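Local coordinates for protein beta-N-acetylhexosaminidase (Streptomyces plicatus, PDB 1JAK) that removes terminal beta-linked N-acetylhexosamine residues from glycoconjugates by hydrolysis, probably with the substrate's own acetamido group assisting catalysis, as in other family 20 glycoside hydrolases, at residues Arg335-Val340 with Glu357-Ala362; Phe297-Ile302 with Ala341-Thr346; Gly99-Ser104 with Thr110-Lys115; Leu119-Gln124 with Leu472-Ala477. All coordinates share one frame; numbering follows the deposited sequence.

Contact 1 (Arg335-Val340 with Glu357-Ala362)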
# COMPACT_ATOMS: atom_id res chain seq x y z
N ARG A 335 9.23 26.16 7.90
CA ARG A 335 10.58 25.86 8.38
C ARG A 335 11.05 24.43 8.16
O ARG A 335 12.22 24.20 7.85
CB ARG A 335 10.65 26.18 9.88
CG ARG A 335 10.39 27.63 10.22
CD ARG A 335 10.09 27.82 11.70
NE ARG A 335 9.83 29.21 12.03
CZ ARG A 335 9.31 29.63 13.19
NH1 ARG A 335 8.99 28.74 14.13
NH2 ARG A 335 9.10 30.92 13.40
N VAL A 336 10.14 23.46 8.29
CA VAL A 336 10.53 22.06 8.14
C VAL A 336 10.51 21.45 6.74
O VAL A 336 11.31 20.56 6.46
CB VAL A 336 9.69 21.16 9.07
CG1 VAL A 336 9.91 21.56 10.52
CG2 VAL A 336 8.22 21.25 8.71
N GLN A 337 9.62 21.90 5.86
CA GLN A 337 9.59 21.32 4.52
C GLN A 337 10.95 21.32 3.84
O GLN A 337 11.35 20.32 3.24
CB GLN A 337 8.57 22.04 3.63
CG GLN A 337 7.12 21.80 4.02
CD GLN A 337 6.15 22.40 3.02
OE1 GLN A 337 5.89 21.82 1.96
NE2 GLN A 337 5.62 23.58 3.34
N PRO A 338 11.69 22.44 3.91
CA PRO A 338 13.01 22.50 3.27
C PRO A 338 13.99 21.44 3.76
O PRO A 338 14.92 21.07 3.04
CB PRO A 338 13.48 23.92 3.60
CG PRO A 338 12.20 24.69 3.66
CD PRO A 338 11.31 23.76 4.45
N ILE A 339 13.79 20.96 4.99
CA ILE A 339 14.68 19.95 5.56
C ILE A 339 14.63 18.65 4.76
O ILE A 339 15.64 17.95 4.64
CB ILE A 339 14.31 19.66 7.04
CG1 ILE A 339 14.45 20.94 7.86
CG2 ILE A 339 15.20 18.57 7.60
CD1 ILE A 339 14.09 20.79 9.34
N VAL A 340 13.46 18.34 4.20
CA VAL A 340 13.30 17.12 3.41
C VAL A 340 14.17 17.22 2.15
O VAL A 340 14.88 16.27 1.81
CB VAL A 340 11.82 16.92 3.01
CG1 VAL A 340 11.67 15.64 2.20
CG2 VAL A 340 10.96 16.85 4.27
N GLU A 357 1.35 26.39 2.52
CA GLU A 357 2.24 26.61 1.39
C GLU A 357 3.19 25.46 1.04
O GLU A 357 4.38 25.49 1.38
CB GLU A 357 3.06 27.88 1.64
CG GLU A 357 3.96 28.28 0.48
CD GLU A 357 4.69 29.59 0.74
OE1 GLU A 357 5.32 29.71 1.82
OE2 GLU A 357 4.64 30.48 -0.13
N PRO A 358 2.68 24.44 0.34
CA PRO A 358 3.50 23.29 -0.04
C PRO A 358 4.67 23.77 -0.90
O PRO A 358 4.50 24.64 -1.76
CB PRO A 358 2.54 22.42 -0.85
CG PRO A 358 1.20 22.75 -0.25
CD PRO A 358 1.28 24.24 -0.08
N VAL A 359 5.86 23.20 -0.68
CA VAL A 359 7.02 23.59 -1.47
C VAL A 359 6.92 22.96 -2.85
O VAL A 359 6.12 22.05 -3.08
CB VAL A 359 8.35 23.12 -0.82
CG1 VAL A 359 8.56 23.85 0.50
CG2 VAL A 359 8.33 21.61 -0.60
N GLU A 360 7.72 23.46 -3.79
CA GLU A 360 7.71 22.94 -5.14
C GLU A 360 8.03 21.45 -5.12
O GLU A 360 8.91 21.01 -4.38
CB GLU A 360 8.73 23.68 -6.00
CG GLU A 360 8.91 23.11 -7.40
CD GLU A 360 9.86 23.93 -8.25
OE1 GLU A 360 10.98 24.24 -7.77
OE2 GLU A 360 9.50 24.26 -9.40
N GLY A 361 7.29 20.67 -5.91
CA GLY A 361 7.52 19.24 -5.99
C GLY A 361 6.80 18.42 -4.93
O GLY A 361 6.78 17.19 -5.00
N ALA A 362 6.22 19.08 -3.95
CA ALA A 362 5.52 18.38 -2.88
C ALA A 362 4.24 17.70 -3.35
O ALA A 362 3.65 18.08 -4.36
CB ALA A 362 5.21 19.34 -1.75

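Contact 2 (Phe297-Ile302 with Ala341-Thr346)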
# COMPACT_ATOMS: atom_id res chain seq x y z
N PHE A 297 15.79 18.74 16.57
CA PHE A 297 15.19 17.42 16.69
C PHE A 297 14.67 16.94 15.33
O PHE A 297 14.98 15.84 14.87
CB PHE A 297 14.04 17.47 17.69
CG PHE A 297 13.19 16.23 17.71
CD1 PHE A 297 13.65 15.06 18.31
CD2 PHE A 297 11.93 16.23 17.12
CE1 PHE A 297 12.86 13.91 18.31
CE2 PHE A 297 11.14 15.08 17.12
CZ PHE A 297 11.61 13.92 17.72
N VAL A 298 13.87 17.78 14.68
CA VAL A 298 13.31 17.44 13.38
C VAL A 298 14.39 17.19 12.34
O VAL A 298 14.31 16.23 11.56
CB VAL A 298 12.36 18.54 12.86
CG1 VAL A 298 11.95 18.25 11.42
CG2 VAL A 298 11.12 18.60 13.75
N ASP A 299 15.42 18.03 12.32
CA ASP A 299 16.50 17.86 11.36
C ASP A 299 17.23 16.54 11.60
O ASP A 299 17.51 15.80 10.65
CB ASP A 299 17.48 19.03 11.44
CG ASP A 299 18.51 19.00 10.33
OD1 ASP A 299 19.45 18.19 10.42
OD2 ASP A 299 18.39 19.79 9.37
N ASP A 300 17.51 16.22 12.86
CA ASP A 300 18.20 14.98 13.19
C ASP A 300 17.39 13.76 12.74
O ASP A 300 17.93 12.84 12.13
CB ASP A 300 18.45 14.85 14.70
CG ASP A 300 19.57 15.77 15.19
OD1 ASP A 300 20.42 16.18 14.38
OD2 ASP A 300 19.60 16.05 16.41
N VAL A 301 16.10 13.76 13.05
CA VAL A 301 15.24 12.64 12.68
C VAL A 301 15.07 12.48 11.17
O VAL A 301 15.23 11.37 10.65
CB VAL A 301 13.84 12.78 13.34
CG1 VAL A 301 12.90 11.71 12.79
CG2 VAL A 301 13.97 12.63 14.84
N ILE A 302 14.76 13.56 10.48
CA ILE A 302 14.58 13.49 9.03
C ILE A 302 15.88 13.08 8.35
O ILE A 302 15.87 12.34 7.36
CB ILE A 302 14.07 14.84 8.48
CG1 ILE A 302 12.63 15.08 8.95
CG2 ILE A 302 14.16 14.85 6.96
CD1 ILE A 302 12.02 16.39 8.48
N ALA A 341 14.10 18.36 1.47
CA ALA A 341 14.88 18.57 0.26
C ALA A 341 16.37 18.61 0.60
O ALA A 341 17.22 18.18 -0.19
CB ALA A 341 14.47 19.88 -0.41
N LYS A 342 16.69 19.12 1.78
CA LYS A 342 18.07 19.21 2.24
C LYS A 342 18.70 17.82 2.23
O LYS A 342 19.89 17.66 1.94
CB LYS A 342 18.11 19.77 3.67
CG LYS A 342 19.48 19.72 4.33
CD LYS A 342 19.39 20.22 5.76
CE LYS A 342 20.73 20.09 6.48
NZ LYS A 342 20.63 20.57 7.89
N TYR A 343 17.89 16.81 2.55
CA TYR A 343 18.37 15.44 2.58
C TYR A 343 18.01 14.65 1.32
O TYR A 343 17.93 13.42 1.33
CB TYR A 343 17.86 14.74 3.84
CG TYR A 343 18.54 15.28 5.09
CD1 TYR A 343 19.90 15.05 5.31
CD2 TYR A 343 17.84 16.05 6.01
CE1 TYR A 343 20.55 15.58 6.41
CE2 TYR A 343 18.48 16.59 7.13
CZ TYR A 343 19.84 16.35 7.32
OH TYR A 343 20.49 16.88 8.41
N GLY A 344 17.79 15.39 0.23
CA GLY A 344 17.50 14.80 -1.07
C GLY A 344 16.21 14.06 -1.31
O GLY A 344 16.16 13.17 -2.17
N LYS A 345 15.14 14.41 -0.60
CA LYS A 345 13.87 13.72 -0.80
C LYS A 345 12.73 14.66 -1.17
O LYS A 345 12.85 15.88 -1.04
CB LYS A 345 13.50 12.92 0.45
CG LYS A 345 14.55 11.88 0.86
CD LYS A 345 14.80 10.87 -0.26
CE LYS A 345 15.93 9.92 0.11
NZ LYS A 345 16.22 8.93 -0.98
N THR A 346 11.64 14.07 -1.64
CA THR A 346 10.45 14.81 -2.03
C THR A 346 9.45 14.72 -0.88
O THR A 346 9.08 13.62 -0.46
CB THR A 346 9.81 14.21 -3.30
OG1 THR A 346 10.72 14.38 -4.40
CG2 THR A 346 8.48 14.89 -3.61

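Contact 3 (Gly99-Ser104 with Thr110-Lys115)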
# COMPACT_ATOMS: atom_id res chain seq x y z
N GLY A 99 4.06 -1.92 -17.04
CA GLY A 99 3.15 -2.74 -17.81
C GLY A 99 3.75 -4.04 -18.32
O GLY A 99 4.93 -4.31 -18.13
N TYR A 100 2.92 -4.84 -18.97
CA TYR A 100 3.34 -6.13 -19.51
C TYR A 100 2.30 -6.68 -20.48
O TYR A 100 1.19 -6.16 -20.59
CB TYR A 100 3.48 -7.15 -18.37
CG TYR A 100 2.15 -7.44 -17.71
CD1 TYR A 100 1.64 -6.58 -16.74
CD2 TYR A 100 1.34 -8.50 -18.14
CE1 TYR A 100 0.37 -6.76 -16.21
CE2 TYR A 100 0.06 -8.68 -17.62
CZ TYR A 100 -0.42 -7.80 -16.66
OH TYR A 100 -1.70 -7.95 -16.17
N ARG A 101 2.68 -7.74 -21.17
CA ARG A 101 1.77 -8.44 -22.07
C ARG A 101 1.85 -9.88 -21.58
O ARG A 101 2.93 -10.35 -21.21
CB ARG A 101 2.22 -8.38 -23.53
CG ARG A 101 1.26 -9.13 -24.45
CD ARG A 101 1.55 -8.97 -25.94
NE ARG A 101 2.69 -9.77 -26.39
CZ ARG A 101 3.92 -9.31 -26.53
NH1 ARG A 101 4.20 -8.04 -26.26
NH2 ARG A 101 4.89 -10.11 -26.97
N LEU A 102 0.71 -10.57 -21.55
CA LEU A 102 0.69 -11.96 -21.13
C LEU A 102 -0.02 -12.77 -22.21
O LEU A 102 -1.20 -12.55 -22.50
CB LEU A 102 -0.05 -12.12 -19.79
CG LEU A 102 -0.06 -13.52 -19.16
CD1 LEU A 102 -0.34 -13.41 -17.67
CD2 LEU A 102 -1.10 -14.40 -19.84
N ASP A 103 0.72 -13.69 -22.82
CA ASP A 103 0.17 -14.56 -23.85
C ASP A 103 0.04 -15.96 -23.28
O ASP A 103 0.97 -16.46 -22.64
CB ASP A 103 1.09 -14.57 -25.08
CG ASP A 103 1.25 -13.19 -25.70
OD1 ASP A 103 0.23 -12.59 -26.08
OD2 ASP A 103 2.40 -12.72 -25.83
N SER A 104 -1.10 -16.60 -23.51
CA SER A 104 -1.34 -17.94 -23.00
C SER A 104 -1.95 -18.88 -24.03
O SER A 104 -2.87 -18.51 -24.75
CB SER A 104 -2.27 -17.88 -21.78
OG SER A 104 -2.59 -19.18 -21.32
N THR A 110 3.70 -16.68 -21.86
CA THR A 110 4.80 -15.75 -21.99
C THR A 110 4.41 -14.38 -21.45
O THR A 110 3.39 -13.82 -21.85
CB THR A 110 5.24 -15.58 -23.45
OG1 THR A 110 5.67 -16.84 -23.97
CG2 THR A 110 6.38 -14.58 -23.56
N ILE A 111 5.21 -13.87 -20.53
CA ILE A 111 4.98 -12.55 -19.95
C ILE A 111 6.12 -11.68 -20.46
O ILE A 111 7.29 -11.97 -20.21
CB ILE A 111 5.00 -12.59 -18.42
CG1 ILE A 111 3.83 -13.43 -17.91
CG2 ILE A 111 4.92 -11.17 -17.85
CD1 ILE A 111 3.81 -13.63 -16.40
N THR A 112 5.77 -10.63 -21.20
CA THR A 112 6.76 -9.73 -21.76
C THR A 112 6.61 -8.33 -21.16
O THR A 112 5.49 -7.84 -21.00
CB THR A 112 6.60 -9.63 -23.29
OG1 THR A 112 6.67 -10.94 -23.87
CG2 THR A 112 7.70 -8.76 -23.88
N ALA A 113 7.73 -7.70 -20.85
CA ALA A 113 7.72 -6.35 -20.28
C ALA A 113 9.03 -5.64 -20.55
O ALA A 113 10.01 -6.26 -20.98
CB ALA A 113 7.46 -6.43 -18.78
N ARG A 114 9.07 -4.33 -20.30
CA ARG A 114 10.29 -3.56 -20.51
C ARG A 114 11.17 -3.66 -19.27
O ARG A 114 12.40 -3.66 -19.37
CB ARG A 114 9.96 -2.09 -20.78
CG ARG A 114 9.11 -1.86 -22.02
CD ARG A 114 8.81 -0.38 -22.20
NE ARG A 114 10.01 0.40 -22.50
CZ ARG A 114 10.63 0.39 -23.68
NH1 ARG A 114 10.16 -0.36 -24.67
NH2 ARG A 114 11.72 1.12 -23.86
N LYS A 115 10.54 -3.75 -18.10
CA LYS A 115 11.28 -3.84 -16.85
C LYS A 115 10.78 -4.95 -15.92
O LYS A 115 9.67 -5.46 -16.10
CB LYS A 115 11.25 -2.50 -16.12
CG LYS A 115 11.99 -1.38 -16.85
CD LYS A 115 12.23 -0.19 -15.95
CE LYS A 115 13.11 0.85 -16.64
NZ LYS A 115 13.40 2.01 -15.75
O HOH W 1 7.47 -2.99 -18.19
O HOH W 2 3.97 -11.92 -23.85

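Contact 4 (Leu119-Gln124 with Leu472-Ala477)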
# COMPACT_ATOMS: atom_id res chain seq x y z
N LEU A 119 7.23 -7.55 -15.34
CA LEU A 119 7.18 -9.01 -15.28
C LEU A 119 6.50 -9.40 -13.96
O LEU A 119 5.67 -10.31 -13.92
CB LEU A 119 8.59 -9.60 -15.31
CG LEU A 119 9.40 -9.39 -16.59
CD1 LEU A 119 10.77 -10.04 -16.43
CD2 LEU A 119 8.66 -9.98 -17.78
N PHE A 120 6.86 -8.70 -12.89
CA PHE A 120 6.31 -8.96 -11.57
C PHE A 120 4.79 -8.77 -11.58
O PHE A 120 4.05 -9.59 -11.03
CB PHE A 120 6.96 -8.02 -10.55
CG PHE A 120 6.64 -8.36 -9.12
CD1 PHE A 120 7.32 -9.39 -8.47
CD2 PHE A 120 5.67 -7.65 -8.42
CE1 PHE A 120 7.04 -9.70 -7.14
CE2 PHE A 120 5.37 -7.96 -7.09
CZ PHE A 120 6.06 -8.98 -6.45
N HIS A 121 4.34 -7.69 -12.20
CA HIS A 121 2.90 -7.43 -12.28
C HIS A 121 2.23 -8.51 -13.12
O HIS A 121 1.10 -8.91 -12.83
CB HIS A 121 2.67 -6.04 -12.86
CG HIS A 121 3.14 -4.94 -11.95
ND1 HIS A 121 3.52 -3.70 -12.42
CD2 HIS A 121 3.31 -4.90 -10.61
CE1 HIS A 121 3.90 -2.94 -11.40
NE2 HIS A 121 3.79 -3.65 -10.29
N GLY A 122 2.92 -8.98 -14.16
CA GLY A 122 2.35 -10.02 -15.00
C GLY A 122 2.14 -11.28 -14.17
O GLY A 122 1.17 -12.01 -14.35
N VAL A 123 3.07 -11.52 -13.25
CA VAL A 123 2.99 -12.68 -12.37
C VAL A 123 1.77 -12.56 -11.46
O VAL A 123 1.08 -13.55 -11.21
CB VAL A 123 4.27 -12.81 -11.50
CG1 VAL A 123 4.04 -13.77 -10.34
CG2 VAL A 123 5.42 -13.33 -12.36
N GLN A 124 1.48 -11.35 -10.98
CA GLN A 124 0.32 -11.16 -10.12
C GLN A 124 -0.97 -11.50 -10.86
O GLN A 124 -1.94 -11.95 -10.27
CB GLN A 124 0.27 -9.72 -9.60
CG GLN A 124 1.49 -9.29 -8.80
CD GLN A 124 1.86 -10.28 -7.71
OE1 GLN A 124 0.99 -10.89 -7.08
NE2 GLN A 124 3.16 -10.43 -7.46
N LEU A 472 -8.71 1.05 -8.66
CA LEU A 472 -8.88 2.47 -8.95
C LEU A 472 -7.55 3.08 -9.36
O LEU A 472 -7.49 3.97 -10.21
CB LEU A 472 -9.43 3.20 -7.72
CG LEU A 472 -10.84 2.81 -7.28
CD1 LEU A 472 -11.25 3.63 -6.06
CD2 LEU A 472 -11.82 3.05 -8.42
N GLY A 473 -6.46 2.60 -8.77
CA GLY A 473 -5.16 3.13 -9.11
C GLY A 473 -4.59 2.59 -10.41
O GLY A 473 -3.87 3.29 -11.11
N TRP A 474 -4.94 1.35 -10.74
CA TRP A 474 -4.41 0.71 -11.94
C TRP A 474 -5.24 0.68 -13.22
O TRP A 474 -4.75 1.04 -14.30
CB TRP A 474 -4.01 -0.74 -11.58
CG TRP A 474 -3.46 -1.53 -12.73
CD1 TRP A 474 -4.16 -2.04 -13.80
CD2 TRP A 474 -2.09 -1.85 -12.98
NE1 TRP A 474 -3.31 -2.64 -14.69
CE2 TRP A 474 -2.03 -2.54 -14.21
CE3 TRP A 474 -0.89 -1.62 -12.28
CZ2 TRP A 474 -0.83 -3.00 -14.76
CZ3 TRP A 474 0.31 -2.07 -12.82
CH2 TRP A 474 0.33 -2.76 -14.05
N SER A 475 -6.49 0.24 -13.11
CA SER A 475 -7.37 0.08 -14.26
C SER A 475 -7.87 1.33 -14.98
O SER A 475 -7.97 2.41 -14.40
CB SER A 475 -8.58 -0.76 -13.85
OG SER A 475 -8.15 -2.00 -13.29
N PRO A 476 -8.17 1.19 -16.28
CA PRO A 476 -8.67 2.32 -17.08
C PRO A 476 -10.06 2.69 -16.58
O PRO A 476 -10.82 1.83 -16.15
CB PRO A 476 -8.70 1.75 -18.50
CG PRO A 476 -7.65 0.68 -18.47
CD PRO A 476 -7.90 0.03 -17.14
N ALA A 477 -10.40 3.97 -16.65
CA ALA A 477 -11.71 4.42 -16.21
C ALA A 477 -12.81 3.65 -16.94
O ALA A 477 -13.85 3.33 -16.37
CB ALA A 477 -11.87 5.91 -16.45

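Contact 1 (Arg335-Val340 with Glu357-Ala362)
Gln-337 reaches from its helix to the loop 357-362. At the base, CB of Gln-337 lies 3.6 Å from CG1 of Val-359, and the two side chains run past each other in opposite senses. Beyond CG the chain is extended (chi2 -173°), which carries the amide out to the loop backbone. There CD of Gln-337 still touches Val-359 CG1 at 3.8 Å. The carbonyl end, OE1 of Gln-337, accepts a hydrogen bond from Val-359 N at 3.0 Å; the donor stands above the carbonyl plane of the glutamine, 38° out of it. OE1 also lies 3.4 Å from Pro-358 CA. The amino end, NE2 of Gln-337, donates to Glu-357 O, also at 3.0 Å, with the acceptor tilted 16° from the amide plane; Met-333 O is a further, weak partner of NE2. One amide thus acts as acceptor and donor at once, matching the N-H and C=O of a loop backbone that has no helix or strand of its own here. The two neutral bonds fix the rotation of the amide and hold the loop at the start of its type II turn, Val-359 to Ala-362, while a salt bridge from Glu-357 to Lys-334 adds a charged tie to the same helix.

Contact 2 (Phe297-Ile302 with Ala341-Thr346)
The hydroxyl of Tyr-343 donates to Asp-299 across a distance of 2.6 Å from OH to OD1, the shortest polar bond between the two segments. OD1 is met on the syn side, 30° out of the carboxylate plane, while from the tyrosine's standpoint it lies at the ring edge, in plane. The other oxygen takes a charge: Lys-342 NZ sits 2.8 Å from Asp-299 OD2 in a salt bridge, again on the syn side. Each carboxylate oxygen thus has its own donor, and both donor side chains cross the aspartate at about a right angle. The reach of Lys-342 follows from a fully extended chain whose CG is anti to the backbone N (chi1 172°); on the way its CG passes over the centre of one face of the Tyr-343 ring, 4.3 Å above the plane. Beside the polar pair, Ile-302 CG2 touches Tyr-343 CD2 at 4.0 Å. With an alanine at Asp-299, the Tyr-343 hydroxyl and the Lys-342 ammonium would probably both lose their mate, and the lysine chain would be likely to swing away. Gly-344, at positive phi, is the C-prime residue of a Schellman motif closing helix 326-342, with Lys-345 N bonded to Val-340 O and Gly-344 N to Ala-341 O. The contact thus joins that helix's C-terminal end to helix 292-307, which Ile-339 also packs against, just before Thr-346 enters strand 346-350 beside strand 313-315.

Contact 3 (Gly99-Ser104 with Thr110-Lys115)
Leu-102 and Ile-111 meet at the apolar centre of this hairpin, Leu-102 CG lying 4.1 Å from Ile-111 CG1 in a non-hydrogen-bonded antiparallel pair. Tyr-100 extends this layer: its CB touches Ala-113 CB, also at 4.1 Å, and its ring leads away toward helix 116-129, where it packs on His-121 and its OH bonds to Thr-125. Outward from the centre, strands 100-104 and 110-113 run antiparallel, their N-to-C directions 164° apart. Two hydrogen-bonded pairs hold them: Arg-101 N to Thr-112 O and Asp-103 N to Thr-110 O are both 2.8 Å, each returned by the opposite N-H. The other face is polar. Arg-101 bends at chi3 (76°), bringing NE within 3.0 Å of Asp-103 OD2, which uses its syn lone pair. The side chains of Arg-101 and Thr-112 lie side by side, with Thr-112 OG1 over one face of the guanidinium. A water 2.7 Å from Asp-103 OD2 and 2.9 Å from Thr-112 OG1 joins this edge. Neighbouring strands of the same sheet add Thr-150 to Asp-103 OD1 and Arg-89 to Thr-112 OG1. The chemistry is two-sided: hydrocarbon seals the hairpin against the helix, and opposite it the Arg-101 to Asp-103 salt bridge is set among hydroxyls, a water and Arg-89, with Tyr-95 bonding Arg-101 NH1.

Contact 4 (Leu119-Gln124 with Leu472-Ala477)
His-121 and Trp-474 make the whole of this contact, one ring from each segment. The tight part is small: the outer edge of the indole, at CZ3 and CH2, comes up to the imidazole, with Trp-474 CZ3 3.6 Å and CH2 3.7 Å from His-121 ND1. The planes stand 83° apart and the centroid of the imidazole is 5.2 Å from that of the indole's six-membered ring, an offset edge-to-face pair with the tryptophan giving the edge. Trp-474 reaches so far because its CG is anti to the backbone N (chi1 179°), which throws the indole out from the end of helix 465-474. Polar atoms of both rings are bonded beyond the pair: His-121 ND1 to Glu-98 O, and Trp-474 NE1 to Asp-153 OD1. These bonds probably help set the turn of each ring, while Lys-187 makes a cation-pi contact with the indole and Arg-160 packs on both residues. Around this point the contact is loose. The nearest CA atoms, those of His-121 and Trp-474, are 10.9 Å apart, only 80 Å² is buried, and the second segment then runs outward through partly exposed Pro-476 to exposed Ala-477. With an alanine in place of His-121, the indole edge would probably lose its aromatic face and Glu-98 O its donor. The arrangement is that of a domain interface: a helix lying on the sheet of the N-terminal domain meets the C-terminal end of a helix of the TIM barrel, the pairing of an N-terminal alpha/beta domain with a TIM barrel found in family 20 hexosaminidases.

The four contacts form two pairs. Contacts 1 and 2, with centres about 10 Å apart, share helix 326-342 on the outside of the catalytic barrel; their segments alternate along the chain, and they touch directly, Gly-361 O lying 3.2 Å from Thr-346 CG2. Contacts 3 and 4, with centres about 12 Å apart, belong together through strand 108-113 and the helix 116-129 that follows it: Tyr-100 CD2 packs 3.6 Å from Gly-122 CA. Between the pairs the centres are 31 to 39 Å apart. Contact 3 comes first in sequence, and contact 4 spans nearly 350 residues, enclosing contacts 1 and 2. Contacts 1 and 2 stay within the catalytic domain and contact 3 within the N-terminal one, while contact 4 ties the two.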